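Local coordinates for protein beta-mannosidase (PDB 4CVU) that probably cleaves terminal beta-linked mannose units from oligosaccharides and glycoconjugates, as a fungal beta-mannosidase of glycoside hydrolase family 2, at residues A[312-318]-A[377-382]; A[433-437]-A[475-481]; A[774-778]-A[857-861]. All blocks are in the same frame, centred on the assembly; numbering follows the deposited sequence.

Contacts 1 and 2 adjoin in the central part of the chain, their centres about 14 Å apart, and Trp-313 joins them: its NE1 probably donates to Asp-437 O, and its ring packs on Ala-479. Contact 1 sets a loop between strands 298-305 and 324-332 against the hairpin leading into the mixed barrel sheet; contact 2 lies within that barrel, between helix 430-439 and the loop before strand 481-485. Contact 3 lies far off, its centre about 45 Å from that of contact 1 and 50 Å from that of contact 2. The three follow one another along the chain. Contacts 1 and 3 probably tie domains together; contact 2 is internal to the barrel.

Contact 1 of 3, residues A[312-318]-A[377-382]; sequences LWWPRDM and INGHEF. With CD (cadmium ion), chain U.
Asn-378 supplies the one clear hydrogen bond between the two segments, donating through ND2 to Trp-313 O over 3.1 Å. Its acceptor lies close to the amide plane, whereas the donor is tilted 30° from the plane of the carbonyl. On the other branch of the amide, OD1 accepts from the backbone of Thr-350. Both ends of the group are therefore engaged, which fixes its flip.

The same amide also rests on the Trp-314 ring. ND2 lies 3.3 Å above the plane of the indole, toward its rim, and the amide stands almost upright on it, the two planes 83° apart. Met-318 O lies over the opposite face, itself bonded to Asn-834. At the ring's edge Trp-314 CH2 comes within 3.8 Å of His-380 CE1, and the imidazole stacks on Trp-762 outside the contact.

Apolar packing centres on Ile-377. With CG1 anti to the backbone N (chi1 -176°), this branch reaches toward the pyrrolidine ring of Pro-315, where Ile-377 CG1 lies 3.6 Å from Pro-315 CD; its CD1 reaches the edge of the Trp-313 ring, and CG2 turns to Met-318 SD at 4.0 Å. Met-318 crosses Phe-382 at about a right angle in a Met-aromatic contact, its CE 3.8 Å from CD2 of the phenyl ring.

Ile-377 to His-380 form a type I' turn, the tip of the hairpin between strands 374-377 and 380-389. Just past the turn, Glu-381 binds a cadmium ion through both carboxylate oxygens, OE2 the closer at 2.2 Å from the metal, and three waters also bind the ion. The chemistry implies a mainly hydrophobic seam between the loop of the preceding domain and the hairpin that runs into barrel strand 380-389, with one buried amide whose ND2 and OD1 are both hydrogen-bonded.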
loop_
_atom_site.group_PDB
_atom_site.type_symbol
_atom_site.label_atom_id
_atom_site.label_comp_id
_atom_site.label_asym_id
_atom_site.label_seq_id
_atom_site.Cartn_x
_atom_site.Cartn_y
_atom_site.Cartn_z
ATOM N N LEU A 312 -43.929 22.432 16.984
ATOM C CA LEU A 312 -42.783 21.938 17.750
ATOM C C LEU A 312 -41.793 21.070 16.942
ATOM O O LEU A 312 -42.172 20.326 16.055
ATOM C CB LEU A 312 -43.240 21.187 19.011
ATOM C CG LEU A 312 -44.104 21.963 20.009
ATOM C CD1 LEU A 312 -44.262 21.203 21.318
ATOM C CD2 LEU A 312 -43.525 23.327 20.297
ATOM N N TRP A 313 -40.522 21.222 17.258
ATOM C CA TRP A 313 -39.473 20.332 16.773
ATOM C C TRP A 313 -39.418 19.103 17.670
ATOM O O TRP A 313 -39.479 19.216 18.902
ATOM C CB TRP A 313 -38.137 21.069 16.783
ATOM C CG TRP A 313 -36.930 20.305 16.236
ATOM C CD1 TRP A 313 -36.411 20.394 14.971
ATOM C CD2 TRP A 313 -36.070 19.395 16.958
ATOM N NE1 TRP A 313 -35.290 19.575 14.855
ATOM C CE2 TRP A 313 -35.058 18.967 16.061
ATOM C CE3 TRP A 313 -36.066 18.884 18.264
ATOM C CZ2 TRP A 313 -34.071 18.056 16.429
ATOM C CZ3 TRP A 313 -35.041 17.983 18.632
ATOM C CH2 TRP A 313 -34.082 17.583 17.716
ATOM N N TRP A 314 -39.312 17.947 17.032
ATOM C CA TRP A 314 -39.092 16.678 17.723
ATOM C C TRP A 314 -37.895 15.936 17.099
ATOM O O TRP A 314 -37.588 16.110 15.914
ATOM C CB TRP A 314 -40.338 15.784 17.599
ATOM C CG TRP A 314 -41.593 16.405 18.135
ATOM C CD1 TRP A 314 -42.487 17.148 17.428
ATOM C CD2 TRP A 314 -42.111 16.317 19.474
ATOM N NE1 TRP A 314 -43.522 17.530 18.228
ATOM C CE2 TRP A 314 -43.323 17.041 19.492
ATOM C CE3 TRP A 314 -41.678 15.702 20.650
ATOM C CZ2 TRP A 314 -44.099 17.169 20.637
ATOM C CZ3 TRP A 314 -42.452 15.824 21.798
ATOM C CH2 TRP A 314 -43.658 16.556 21.778
ATOM N N PRO A 315 -37.243 15.089 17.884
ATOM C CA PRO A 315 -36.265 14.142 17.308
ATOM C C PRO A 315 -36.893 13.148 16.303
ATOM O O PRO A 315 -38.119 13.051 16.183
ATOM C CB PRO A 315 -35.737 13.394 18.543
ATOM C CG PRO A 315 -35.950 14.347 19.691
ATOM C CD PRO A 315 -37.210 15.076 19.357
ATOM N N ARG A 316 -36.050 12.433 15.575
ATOM C CA ARG A 316 -36.519 11.426 14.625
ATOM C C ARG A 316 -37.331 10.333 15.315
ATOM O O ARG A 316 -37.016 9.925 16.434
ATOM C CB ARG A 316 -35.370 10.830 13.792
ATOM C CG ARG A 316 -34.153 10.254 14.530
ATOM C CD ARG A 316 -33.081 9.806 13.493
ATOM N NE ARG A 316 -33.689 8.965 12.469
ATOM C CZ ARG A 316 -34.073 7.703 12.668
ATOM N NH1 ARG A 316 -33.893 7.090 13.841
ATOM N NH2 ARG A 316 -34.659 7.039 11.686
ATOM N N ASP A 317 -38.383 9.874 14.623
ATOM C CA ASP A 317 -39.343 8.895 15.159
ATOM C C ASP A 317 -40.086 9.373 16.438
ATOM O O ASP A 317 -40.658 8.560 17.162
ATOM C CB ASP A 317 -38.686 7.508 15.372
ATOM C CG ASP A 317 -38.640 6.663 14.082
ATOM O OD1 ASP A 317 -38.890 7.213 12.995
ATOM O OD2 ASP A 317 -38.373 5.431 14.165
ATOM N N MET A 318 -40.085 10.684 16.689
ATOM C CA MET A 318 -40.944 11.275 17.709
ATOM C C MET A 318 -41.832 12.397 17.146
ATOM O O MET A 318 -42.456 13.114 17.907
ATOM C CB MET A 318 -40.116 11.829 18.873
ATOM C CG MET A 318 -39.157 10.845 19.517
ATOM S SD MET A 318 -38.219 11.607 20.867
ATOM C CE MET A 318 -36.697 10.672 20.780
ATOM N N ILE A 377 -37.980 15.724 26.143
ATOM C CA ILE A 377 -38.199 16.563 24.965
ATOM C C ILE A 377 -39.620 17.093 24.994
ATOM O O ILE A 377 -40.560 16.341 25.011
ATOM C CB ILE A 377 -37.884 15.847 23.638
ATOM C CG1 ILE A 377 -38.030 16.751 22.405
ATOM C CG2 ILE A 377 -38.764 14.637 23.429
ATOM C CD1 ILE A 377 -36.957 17.765 22.177
ATOM N N ASN A 378 -39.738 18.415 25.046
ATOM C CA ASN A 378 -41.023 19.071 25.149
ATOM C C ASN A 378 -41.822 18.460 26.313
ATOM O O ASN A 378 -42.966 18.211 26.184
ATOM C CB ASN A 378 -41.799 18.958 23.859
ATOM C CG ASN A 378 -41.130 19.678 22.720
ATOM O OD1 ASN A 378 -40.614 20.758 22.904
ATOM N ND2 ASN A 378 -41.133 19.067 21.529
ATOM N N GLY A 379 -41.179 18.201 27.419
ATOM C CA GLY A 379 -41.852 17.690 28.591
ATOM C C GLY A 379 -41.993 16.188 28.683
ATOM O O GLY A 379 -42.334 15.687 29.721
ATOM N N HIS A 380 -41.671 15.463 27.622
ATOM C CA HIS A 380 -41.776 13.988 27.632
ATOM C C HIS A 380 -40.417 13.330 27.822
ATOM O O HIS A 380 -39.471 13.632 27.099
ATOM C CB HIS A 380 -42.389 13.456 26.338
ATOM C CG HIS A 380 -43.703 14.087 25.985
ATOM N ND1 HIS A 380 -43.799 15.341 25.410
ATOM C CD2 HIS A 380 -44.972 13.636 26.111
ATOM C CE1 HIS A 380 -45.072 15.625 25.189
ATOM N NE2 HIS A 380 -45.804 14.615 25.617
ATOM N N GLU A 381 -40.330 12.456 28.820
ATOM C CA GLU A 381 -39.238 11.483 28.922
ATOM C C GLU A 381 -39.123 10.648 27.660
ATOM O O GLU A 381 -40.137 10.276 27.056
ATOM C CB GLU A 381 -39.525 10.525 30.079
ATOM C CG GLU A 381 -39.220 11.129 31.398
ATOM C CD GLU A 381 -39.594 10.241 32.575
ATOM O OE1 GLU A 381 -39.758 9.026 32.461
ATOM O OE2 GLU A 381 -39.689 10.791 33.652
ATOM N N PHE A 382 -37.890 10.310 27.261
ATOM C CA PHE A 382 -37.709 9.345 26.194
ATOM C C PHE A 382 -36.471 8.488 26.455
ATOM O O PHE A 382 -35.558 8.922 27.184
ATOM C CB PHE A 382 -37.594 10.057 24.844
ATOM C CG PHE A 382 -36.380 10.928 24.738
ATOM C CD1 PHE A 382 -36.411 12.225 25.179
ATOM C CD2 PHE A 382 -35.182 10.410 24.238
ATOM C CE1 PHE A 382 -35.281 13.017 25.105
ATOM C CE2 PHE A 382 -34.055 11.200 24.154
ATOM C CZ PHE A 382 -34.097 12.502 24.595
HETATM CD CD CD U . -39.951 9.188 35.166
HETATM O O HOH W 1 -41.350 7.223 35.426
HETATM O O HOH W 2 -37.525 8.671 35.595
HETATM O O HOH W 3 -40.830 10.784 37.002
#

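Contact 2 of 3, residues A[433-437]-A[475-481]; sequences YDIAD and LNHHASL. With CD (cadmium ion), chain S; CD (cadmium ion), chain R.
Tyr-433, on barrel helix 430-439, lies against Leu-475, His-478, Ser-480 and Leu-481 of the loop that leads from helix 458-475 into strand 481-485, a helix-to-strand connection of the beta/alpha barrel. Its CB sits over the centre of the His-478 ring, 3.4 Å from the centroid, as a CH-pi contact. Farther out, CD1 and CE1 meet Leu-475 CD2, which lies over one ring face, CD1 at 3.5 Å from that methyl. At the ring edge, CD2 is 3.3 Å from Ser-480 OG, while CE2 approaches Leu-481 CD1. The tip, OH, is hydrogen-bonded to Ser-445 of strand 442-446.

Two cadmium ions lie beside the contact, Asp-434 chelating one and His-477 NE2 binding the other, with Asp-430 shared between the sites. The His-478 ring is sandwiched between Tyr-433 CB and, on its opposite face, His-477 CE1. Asp-437 grips the loop with both oxygens, each met well out of the carboxylate plane. OD1 accepts from Ser-480 N at 2.8 Å, on its anti side, and weakly from Ser-480 OG; OD2, on its syn side, receives His-478 ND1-H in the imidazole plane at 2.7 Å and an almost straight 177°.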
loop_
_atom_site.group_PDB
_atom_site.type_symbol
_atom_site.label_atom_id
_atom_site.label_comp_id
_atom_site.label_asym_id
_atom_site.label_seq_id
_atom_site.Cartn_x
_atom_site.Cartn_y
_atom_site.Cartn_z
ATOM N N TYR A 433 -24.126 20.638 12.871
ATOM C CA TYR A 433 -25.344 20.796 13.674
ATOM C C TYR A 433 -26.549 20.987 12.749
ATOM O O TYR A 433 -27.625 20.528 13.054
ATOM C CB TYR A 433 -25.256 21.980 14.663
ATOM C CG TYR A 433 -24.564 21.660 15.991
ATOM C CD1 TYR A 433 -23.182 21.778 16.141
ATOM C CD2 TYR A 433 -25.299 21.264 17.106
ATOM C CE1 TYR A 433 -22.548 21.480 17.359
ATOM C CE2 TYR A 433 -24.675 20.993 18.326
ATOM C CZ TYR A 433 -23.295 21.104 18.449
ATOM O OH TYR A 433 -22.647 20.825 19.653
ATOM N N ASP A 434 -26.371 21.650 11.609
ATOM C CA ASP A 434 -27.463 21.775 10.645
ATOM C C ASP A 434 -28.015 20.441 10.193
ATOM O O ASP A 434 -29.236 20.284 10.044
ATOM C CB ASP A 434 -26.998 22.510 9.380
ATOM C CG ASP A 434 -26.892 23.990 9.576
ATOM O OD1 ASP A 434 -27.343 24.534 10.635
ATOM O OD2 ASP A 434 -26.341 24.606 8.636
ATOM N N ILE A 435 -27.129 19.497 9.946
ATOM C CA ILE A 435 -27.509 18.188 9.499
ATOM C C ILE A 435 -28.305 17.522 10.635
ATOM O O ILE A 435 -29.383 16.960 10.452
ATOM C CB ILE A 435 -26.260 17.378 9.124
ATOM C CG1 ILE A 435 -25.728 17.915 7.774
ATOM C CG2 ILE A 435 -26.618 15.904 8.961
ATOM C CD1 ILE A 435 -24.319 17.563 7.465
ATOM N N ALA A 436 -27.775 17.625 11.817
ATOM C CA ALA A 436 -28.476 17.045 12.990
ATOM C C ALA A 436 -29.866 17.657 13.138
ATOM O O ALA A 436 -30.869 16.952 13.152
ATOM C CB ALA A 436 -27.625 17.296 14.219
ATOM N N ASP A 437 -29.935 18.987 13.166
ATOM C CA ASP A 437 -31.205 19.724 13.222
ATOM C C ASP A 437 -32.306 19.162 12.326
ATOM O O ASP A 437 -33.416 18.860 12.775
ATOM C CB ASP A 437 -30.974 21.183 12.767
ATOM C CG ASP A 437 -30.254 22.010 13.762
ATOM O OD1 ASP A 437 -30.040 21.576 14.920
ATOM O OD2 ASP A 437 -29.919 23.167 13.397
ATOM N N LEU A 475 -23.674 28.310 18.934
ATOM C CA LEU A 475 -24.391 27.035 18.765
ATOM C C LEU A 475 -25.802 27.009 19.324
ATOM O O LEU A 475 -26.577 26.124 18.971
ATOM C CB LEU A 475 -23.578 25.903 19.391
ATOM C CG LEU A 475 -22.293 25.569 18.621
ATOM C CD1 LEU A 475 -21.440 24.567 19.398
ATOM C CD2 LEU A 475 -22.617 25.003 17.256
ATOM N N ASN A 476 -26.147 28.014 20.153
ATOM C CA ASN A 476 -27.362 27.984 20.964
ATOM C C ASN A 476 -28.673 27.853 20.188
ATOM O O ASN A 476 -29.641 27.316 20.700
ATOM C CB ASN A 476 -27.464 29.237 21.849
ATOM C CG ASN A 476 -28.439 29.047 22.970
ATOM O OD1 ASN A 476 -28.225 28.238 23.866
ATOM N ND2 ASN A 476 -29.544 29.751 22.901
ATOM N N HIS A 477 -28.690 28.343 18.954
ATOM C CA HIS A 477 -29.912 28.340 18.158
ATOM C C HIS A 477 -30.262 27.022 17.478
ATOM O O HIS A 477 -31.314 26.921 16.851
ATOM C CB HIS A 477 -29.778 29.383 17.050
ATOM C CG HIS A 477 -28.842 28.983 15.970
ATOM N ND1 HIS A 477 -29.274 28.385 14.803
ATOM C CD2 HIS A 477 -27.496 29.069 15.874
ATOM C CE1 HIS A 477 -28.236 28.141 14.025
ATOM N NE2 HIS A 477 -27.150 28.540 14.653
ATOM N N HIS A 478 -29.339 26.050 17.526
ATOM C CA HIS A 478 -29.561 24.754 16.898
ATOM C C HIS A 478 -30.530 23.914 17.685
ATOM O O HIS A 478 -30.273 23.619 18.857
ATOM C CB HIS A 478 -28.232 24.011 16.757
ATOM C CG HIS A 478 -27.363 24.566 15.684
ATOM N ND1 HIS A 478 -27.687 24.452 14.352
ATOM C CD2 HIS A 478 -26.209 25.260 15.735
ATOM C CE1 HIS A 478 -26.743 25.011 13.623
ATOM N NE2 HIS A 478 -25.852 25.542 14.435
ATOM N N ALA A 479 -31.631 23.498 17.046
ATOM C CA ALA A 479 -32.615 22.633 17.739
ATOM C C ALA A 479 -32.049 21.279 18.183
ATOM O O ALA A 479 -32.498 20.710 19.186
ATOM C CB ALA A 479 -33.839 22.426 16.884
ATOM N N SER A 480 -31.034 20.788 17.463
ATOM C CA SER A 480 -30.393 19.500 17.814
ATOM C C SER A 480 -29.583 19.554 19.127
ATOM O O SER A 480 -29.360 18.529 19.760
ATOM C CB SER A 480 -29.484 19.080 16.674
ATOM O OG SER A 480 -28.299 19.827 16.752
ATOM N N LEU A 481 -29.141 20.737 19.535
ATOM C CA LEU A 481 -28.291 20.881 20.705
ATOM C C LEU A 481 -29.093 20.462 21.915
ATOM O O LEU A 481 -30.182 20.955 22.137
ATOM C CB LEU A 481 -27.802 22.327 20.857
ATOM C CG LEU A 481 -27.016 22.658 22.136
ATOM C CD1 LEU A 481 -25.741 21.828 22.221
ATOM C CD2 LEU A 481 -26.688 24.160 22.233
HETATM CD CD CD S . -24.702 28.746 13.354
HETATM CD CD CD R . -26.658 26.871 9.624
HETATM O O HOH W 4 -31.983 24.723 14.322
HETATM O O HOH W 5 -23.279 27.298 14.723
HETATM O O HOH W 6 -26.477 27.602 7.634
HETATM O O HOH W 7 -28.450 28.358 10.698
HETATM O O HOH W 8 -24.634 30.217 11.123
#

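Contact 3 of 3, residues A[774-778]-A[857-861]; sequences VDLKG and AKVSD
Leu-776 packs its CD1 methyl onto the backbone of Ala-857, Lys-858 and Val-859, coming within 3.5 Å of Lys-858 N. The side chain is directed there with CG beside the backbone N, chi1 -50°, and the same methyl also meets Ala-857 CB at 4.1 Å. This is the tight side of the contact: Leu-776 is buried, and Val-821 of strand 821-830 touches its side chain. The receiving backbone is bent into an inverse gamma turn centred on Lys-858.

Toward solvent the fit is looser and water takes over. One water accepts from Ser-860 N at 3.1 Å and lies very close to Leu-776 O, a doubtful second bond. Beyond it Lys-777, bent at chi2 (-55°), lays its end alongside Ser-860, NZ standing 3.3 Å from OG. A second water lies 2.7 Å from Ser-860 OG, accepts from Lys-777 NZ, and makes a weak bond to Asp-861 O, so the exposed lysine is tied to the other segment through solvent.

The backbone of Leu-776 is also bonded to Val-883 beyond the contact. A type I turn from Asp-775 to Gly-778, closing the end of strand 765-774, meets the irregular segment ahead of strand 864-869, which is consistent with a junction of neighbouring Ig-like beta-sandwich domains in the C-terminal part of this family 2 enzyme.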
loop_
_atom_site.group_PDB
_atom_site.type_symbol
_atom_site.label_atom_id
_atom_site.label_comp_id
_atom_site.label_asym_id
_atom_site.label_seq_id
_atom_site.Cartn_x
_atom_site.Cartn_y
_atom_site.Cartn_z
ATOM N N VAL A 774 -35.432 -25.309 16.530
ATOM C CA VAL A 774 -34.993 -26.259 15.510
ATOM C C VAL A 774 -33.582 -26.748 15.823
ATOM O O VAL A 774 -32.876 -26.122 16.604
ATOM C CB VAL A 774 -35.039 -25.637 14.109
ATOM C CG1 VAL A 774 -36.451 -25.166 13.794
ATOM C CG2 VAL A 774 -34.058 -24.493 13.989
ATOM N N ASP A 775 -33.175 -27.862 15.218
ATOM C CA ASP A 775 -31.759 -28.273 15.230
ATOM C C ASP A 775 -31.036 -27.529 14.098
ATOM O O ASP A 775 -31.674 -26.816 13.332
ATOM C CB ASP A 775 -31.610 -29.816 15.122
ATOM C CG ASP A 775 -32.121 -30.398 13.796
ATOM O OD1 ASP A 775 -32.230 -29.672 12.789
ATOM O OD2 ASP A 775 -32.419 -31.628 13.755
ATOM N N LEU A 776 -29.729 -27.707 13.975
ATOM C CA LEU A 776 -28.913 -26.868 13.058
ATOM C C LEU A 776 -28.976 -27.302 11.580
ATOM O O LEU A 776 -28.355 -26.683 10.694
ATOM C CB LEU A 776 -27.486 -26.742 13.587
ATOM C CG LEU A 776 -27.412 -26.313 15.076
ATOM C CD1 LEU A 776 -25.989 -26.278 15.609
ATOM C CD2 LEU A 776 -28.058 -24.955 15.309
ATOM N N LYS A 777 -29.751 -28.354 11.331
ATOM C CA LYS A 777 -30.208 -28.714 9.993
ATOM C C LYS A 777 -31.576 -28.081 9.679
ATOM O O LYS A 777 -32.023 -28.081 8.537
ATOM C CB LYS A 777 -30.291 -30.255 9.851
ATOM C CG LYS A 777 -28.944 -30.949 9.659
ATOM C CD LYS A 777 -28.198 -30.350 8.473
ATOM C CE LYS A 777 -27.056 -31.204 8.007
ATOM N NZ LYS A 777 -26.598 -30.706 6.681
ATOM N N GLY A 778 -32.245 -27.548 10.694
ATOM C CA GLY A 778 -33.539 -26.889 10.497
ATOM C C GLY A 778 -34.778 -27.738 10.780
ATOM O O GLY A 778 -35.909 -27.263 10.630
ATOM N N ALA A 857 -21.409 -24.722 18.846
ATOM C CA ALA A 857 -22.520 -25.082 17.976
ATOM C C ALA A 857 -22.063 -25.979 16.844
ATOM O O ALA A 857 -21.154 -25.626 16.086
ATOM C CB ALA A 857 -23.173 -23.843 17.390
ATOM N N LYS A 858 -22.753 -27.101 16.678
ATOM C CA LYS A 858 -22.422 -28.055 15.622
ATOM C C LYS A 858 -22.993 -27.647 14.235
ATOM O O LYS A 858 -23.816 -28.356 13.660
ATOM C CB LYS A 858 -22.897 -29.453 16.036
ATOM C CG LYS A 858 -22.012 -30.578 15.533
ATOM C CD LYS A 858 -22.600 -31.972 15.809
ATOM C CE LYS A 858 -23.486 -32.483 14.685
ATOM N NZ LYS A 858 -24.847 -31.873 14.691
ATOM N N VAL A 859 -22.542 -26.512 13.703
ATOM C CA VAL A 859 -22.966 -26.052 12.388
ATOM C C VAL A 859 -22.392 -26.915 11.263
ATOM O O VAL A 859 -21.273 -27.450 11.355
ATOM C CB VAL A 859 -22.596 -24.569 12.110
ATOM C CG1 VAL A 859 -23.549 -23.626 12.845
ATOM C CG2 VAL A 859 -21.157 -24.258 12.504
ATOM N N SER A 860 -23.170 -27.040 10.197
ATOM C CA SER A 860 -22.733 -27.743 9.025
ATOM C C SER A 860 -22.843 -26.765 7.868
ATOM O O SER A 860 -23.432 -25.707 7.992
ATOM C CB SER A 860 -23.596 -29.006 8.804
ATOM O OG SER A 860 -24.978 -28.694 8.686
ATOM N N ASP A 861 -22.297 -27.124 6.739
ATOM C CA ASP A 861 -22.386 -26.245 5.577
ATOM C C ASP A 861 -23.867 -26.007 5.215
ATOM O O ASP A 861 -24.552 -26.922 4.744
ATOM C CB ASP A 861 -21.628 -26.880 4.405
ATOM C CG ASP A 861 -21.512 -25.956 3.230
ATOM O OD1 ASP A 861 -22.204 -24.909 3.198
ATOM O OD2 ASP A 861 -20.737 -26.301 2.330
HETATM O O HOH W 9 -25.982 -25.916 10.648
HETATM O O HOH W 10 -26.356 -27.426 6.761
#